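Long-range contact in iron-chelator utilization protein (Thermobifida fusca TM51, PDB 4YHB), which binds FAD and probably reduces ferric siderophores, releasing iron for use by the cell: residues V168-Q181 against P186-G198. Sequence-based numbering, arbitrary orientation.
Sequences VTAFFEVADAAEEQ and PEGAEITWLHRNG
Over one face of the Trp193 indole pass the CB and CG of Glu180 and the backbone N of Gln181. Glu180 CG makes a CH-pi contact, 3.8 Å from the centroid of the Trp193 five-membered ring. Over the opposite face comes Phe172 CD2, offset toward the rim. The two aromatic planes meet obliquely, at 57°. Val174 CG1 meets the edge of the indole, 3.9 Å from Trp193 CZ3. The His195 ring has Ala177 N over one face, Trp193 O over the opposite face and Val174 CG2 at its edge. Val174 C and Ala175 N lie over one face of the Arg196 guanidinium.

Strands 168-174 and 190-195 are neighbours in the five-stranded parallel sheet of the C-terminal domain, which resembles the NAD(P)-binding domain of ferredoxin reductases; 190-195 is one of its two edge strands within the chain. Backbone bonds run from Glu190 N to Val168 O at 2.9 Å through to Arg196 N on Val174 O. Phe172 also packs on helix 152-161. An alanine at Trp193 would probably leave Phe172 and the Glu180 chain without the surface between them, opening a gap there.

On the other face, Thr192 CB touches Phe171 CD1 at 3.7 Å. Leu194 CD1 reaches Phe171 CB, and both residues pack on helix 206-212.

Near the C-terminal ends of the strands, Glu173 OE2 and Arg196 NH1 form a salt bridge of 2.9 Å. Glu173 has CG anti to the backbone N (chi1 175°), which brings the carboxylate across the arginine side chain at about a right angle. Arg196 NH2 pairs with Glu149, so two carboxylates hold the guanidinium; the Arg196 side chain is about 7 Å from the bound FAD. In the His195 ring plane, NE2 donates to the anti lone pair of Glu180 OE2, 2.6 Å away.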
# COMPACT_ATOMS: atom_id res chain seq x y z
N VAL A 168 10.61 14.23 8.40
CA VAL A 168 9.99 12.91 8.41
C VAL A 168 10.41 12.13 9.64
O VAL A 168 11.59 12.07 9.98
CB VAL A 168 10.37 12.07 7.18
CG1 VAL A 168 9.62 10.75 7.18
CG2 VAL A 168 10.10 12.83 5.91
N THR A 169 9.44 11.53 10.31
CA THR A 169 9.72 10.54 11.33
C THR A 169 8.96 9.28 10.94
O THR A 169 7.73 9.30 10.86
CB THR A 169 9.30 11.00 12.74
OG1 THR A 169 10.13 12.09 13.15
CG2 THR A 169 9.46 9.87 13.74
N ALA A 170 9.68 8.20 10.67
CA ALA A 170 9.04 6.98 10.18
C ALA A 170 9.43 5.76 11.00
O ALA A 170 10.57 5.61 11.42
CB ALA A 170 9.38 6.76 8.70
N PHE A 171 8.44 4.90 11.23
CA PHE A 171 8.65 3.63 11.90
C PHE A 171 8.08 2.52 11.00
O PHE A 171 6.89 2.46 10.77
CB PHE A 171 7.98 3.62 13.27
CG PHE A 171 8.56 4.61 14.22
CD1 PHE A 171 9.75 4.35 14.88
CD2 PHE A 171 7.93 5.82 14.45
CE1 PHE A 171 10.30 5.27 15.77
CE2 PHE A 171 8.47 6.75 15.34
CZ PHE A 171 9.66 6.47 15.99
N PHE A 172 8.96 1.68 10.48
CA PHE A 172 8.54 0.61 9.58
C PHE A 172 8.80 -0.75 10.22
O PHE A 172 9.94 -1.09 10.53
CB PHE A 172 9.30 0.73 8.26
CG PHE A 172 9.02 1.99 7.50
CD1 PHE A 172 7.74 2.54 7.50
CD2 PHE A 172 10.03 2.63 6.79
CE1 PHE A 172 7.47 3.71 6.79
CE2 PHE A 172 9.76 3.81 6.08
CZ PHE A 172 8.48 4.34 6.08
N GLU A 173 7.73 -1.50 10.46
CA GLU A 173 7.84 -2.85 11.00
C GLU A 173 8.06 -3.85 9.87
O GLU A 173 7.25 -3.93 8.95
CB GLU A 173 6.59 -3.21 11.78
CG GLU A 173 6.55 -4.65 12.29
CD GLU A 173 5.13 -5.07 12.63
OE1 GLU A 173 4.36 -4.19 13.08
OE2 GLU A 173 4.78 -6.25 12.42
N VAL A 174 9.15 -4.60 9.95
CA VAL A 174 9.46 -5.61 8.94
C VAL A 174 9.91 -6.87 9.66
O VAL A 174 10.10 -6.85 10.88
CB VAL A 174 10.55 -5.13 7.94
CG1 VAL A 174 10.04 -3.97 7.08
CG2 VAL A 174 11.84 -4.72 8.70
N ALA A 175 10.10 -7.96 8.91
CA ALA A 175 10.39 -9.25 9.52
C ALA A 175 11.73 -9.27 10.25
O ALA A 175 11.83 -9.84 11.33
CB ALA A 175 10.37 -10.35 8.46
N ASP A 176 12.74 -8.64 9.64
CA ASP A 176 14.11 -8.65 10.16
C ASP A 176 14.95 -7.65 9.37
O ASP A 176 14.43 -7.00 8.45
CB ASP A 176 14.73 -10.05 10.09
CG ASP A 176 14.72 -10.65 8.69
OD1 ASP A 176 15.07 -9.96 7.71
OD2 ASP A 176 14.36 -11.85 8.57
N ALA A 177 16.25 -7.58 9.68
CA ALA A 177 17.13 -6.56 9.11
C ALA A 177 17.32 -6.69 7.60
O ALA A 177 17.64 -5.70 6.92
CB ALA A 177 18.50 -6.60 9.81
N ALA A 178 17.13 -7.89 7.06
CA ALA A 178 17.31 -8.12 5.63
C ALA A 178 16.19 -7.50 4.82
O ALA A 178 16.27 -7.44 3.59
CB ALA A 178 17.40 -9.62 5.33
N GLU A 179 15.13 -7.07 5.50
CA GLU A 179 13.97 -6.51 4.82
C GLU A 179 13.99 -4.99 4.76
O GLU A 179 13.08 -4.37 4.20
CB GLU A 179 12.69 -6.99 5.52
CG GLU A 179 12.49 -8.49 5.46
CD GLU A 179 12.34 -9.01 4.03
OE1 GLU A 179 11.71 -8.31 3.18
OE2 GLU A 179 12.84 -10.11 3.75
N GLU A 180 15.02 -4.37 5.34
CA GLU A 180 15.17 -2.92 5.26
C GLU A 180 15.43 -2.48 3.83
O GLU A 180 16.07 -3.19 3.07
CB GLU A 180 16.32 -2.45 6.17
CG GLU A 180 16.03 -2.75 7.62
CD GLU A 180 17.17 -2.37 8.56
OE1 GLU A 180 18.14 -1.73 8.11
OE2 GLU A 180 17.08 -2.71 9.76
N GLN A 181 14.91 -1.31 3.46
CA GLN A 181 15.11 -0.76 2.13
C GLN A 181 15.88 0.55 2.21
O GLN A 181 15.85 1.24 3.22
CB GLN A 181 13.75 -0.53 1.44
CG GLN A 181 12.89 -1.78 1.34
CD GLN A 181 11.59 -1.54 0.58
OE1 GLN A 181 11.43 -0.52 -0.08
NE2 GLN A 181 10.66 -2.48 0.68
N PRO A 186 13.91 12.97 2.27
CA PRO A 186 14.44 14.32 2.47
C PRO A 186 15.60 14.33 3.45
O PRO A 186 15.75 13.40 4.25
CB PRO A 186 13.24 15.08 3.04
CG PRO A 186 12.04 14.34 2.54
CD PRO A 186 12.46 12.90 2.54
N GLU A 187 16.41 15.37 3.38
CA GLU A 187 17.55 15.53 4.27
C GLU A 187 17.10 15.51 5.72
O GLU A 187 16.12 16.17 6.08
CB GLU A 187 18.30 16.83 3.95
CG GLU A 187 19.55 17.06 4.79
CD GLU A 187 20.65 16.04 4.53
OE1 GLU A 187 20.59 15.34 3.49
OE2 GLU A 187 21.58 15.94 5.36
N GLY A 188 17.79 14.74 6.55
CA GLY A 188 17.51 14.70 7.97
C GLY A 188 16.35 13.81 8.36
O GLY A 188 15.96 13.78 9.53
N ALA A 189 15.78 13.08 7.40
CA ALA A 189 14.68 12.17 7.71
C ALA A 189 15.12 11.16 8.76
O ALA A 189 16.25 10.69 8.75
CB ALA A 189 14.19 11.47 6.46
N GLU A 190 14.22 10.86 9.69
CA GLU A 190 14.50 9.87 10.72
C GLU A 190 13.66 8.62 10.48
O GLU A 190 12.45 8.61 10.71
CB GLU A 190 14.23 10.44 12.10
CG GLU A 190 15.14 11.60 12.47
CD GLU A 190 15.13 11.90 13.95
OE1 GLU A 190 14.31 11.29 14.68
OE2 GLU A 190 15.95 12.74 14.39
N ILE A 191 14.32 7.58 10.00
CA ILE A 191 13.64 6.35 9.62
C ILE A 191 14.12 5.19 10.47
O ILE A 191 15.30 4.86 10.47
CB ILE A 191 13.85 6.04 8.14
CG1 ILE A 191 13.32 7.19 7.27
CG2 ILE A 191 13.18 4.72 7.78
CD1 ILE A 191 13.75 7.10 5.83
N THR A 192 13.20 4.59 11.21
CA THR A 192 13.54 3.50 12.09
C THR A 192 12.89 2.22 11.62
O THR A 192 11.68 2.16 11.40
CB THR A 192 13.12 3.79 13.54
OG1 THR A 192 13.76 4.99 13.98
CG2 THR A 192 13.50 2.65 14.46
N TRP A 193 13.71 1.20 11.44
CA TRP A 193 13.21 -0.10 11.04
C TRP A 193 13.03 -0.94 12.30
O TRP A 193 13.98 -1.15 13.06
CB TRP A 193 14.16 -0.77 10.04
CG TRP A 193 14.32 0.03 8.78
CD1 TRP A 193 15.26 0.99 8.51
CD2 TRP A 193 13.49 -0.05 7.60
NE1 TRP A 193 15.07 1.50 7.25
CE2 TRP A 193 14.00 0.88 6.67
CE3 TRP A 193 12.38 -0.82 7.25
CZ2 TRP A 193 13.43 1.06 5.41
CZ3 TRP A 193 11.83 -0.65 5.99
CH2 TRP A 193 12.35 0.29 5.09
N LEU A 194 11.81 -1.40 12.53
CA LEU A 194 11.52 -2.27 13.66
C LEU A 194 11.40 -3.72 13.19
O LEU A 194 10.73 -4.00 12.19
CB LEU A 194 10.24 -1.83 14.36
CG LEU A 194 10.26 -0.37 14.80
CD1 LEU A 194 8.84 0.09 15.10
CD2 LEU A 194 11.19 -0.19 16.01
N HIS A 195 12.04 -4.63 13.90
CA HIS A 195 12.15 -6.01 13.46
C HIS A 195 11.33 -6.96 14.33
O HIS A 195 11.49 -6.98 15.55
CB HIS A 195 13.62 -6.46 13.45
CG HIS A 195 14.53 -5.52 12.75
ND1 HIS A 195 15.80 -5.23 13.20
CD2 HIS A 195 14.38 -4.81 11.60
CE1 HIS A 195 16.38 -4.38 12.37
NE2 HIS A 195 15.54 -4.11 11.39
N ARG A 196 10.48 -7.76 13.70
CA ARG A 196 9.71 -8.77 14.42
C ARG A 196 10.57 -9.91 14.96
O ARG A 196 10.19 -10.57 15.93
CB ARG A 196 8.61 -9.34 13.53
CG ARG A 196 7.44 -8.38 13.32
CD ARG A 196 6.25 -9.12 12.71
NE ARG A 196 6.60 -9.70 11.42
CZ ARG A 196 6.47 -9.05 10.26
NH1 ARG A 196 6.01 -7.81 10.24
NH2 ARG A 196 6.80 -9.65 9.13
N ASN A 197 11.71 -10.15 14.31
CA ASN A 197 12.68 -11.16 14.78
C ASN A 197 12.06 -12.49 15.23
O ASN A 197 12.38 -13.00 16.31
CB ASN A 197 13.52 -10.57 15.91
CG ASN A 197 14.42 -9.47 15.43
OD1 ASN A 197 14.73 -9.39 14.24
ND2 ASN A 197 14.86 -8.60 16.35
N GLY A 198 11.17 -13.04 14.41
CA GLY A 198 10.58 -14.34 14.69
C GLY A 198 9.10 -14.30 15.01
O GLY A 198 8.40 -15.30 14.81
O HOH W 1 13.02 14.87 10.32
O HOH W 2 12.29 7.09 13.39
O HOH W 3 10.64 -12.25 11.85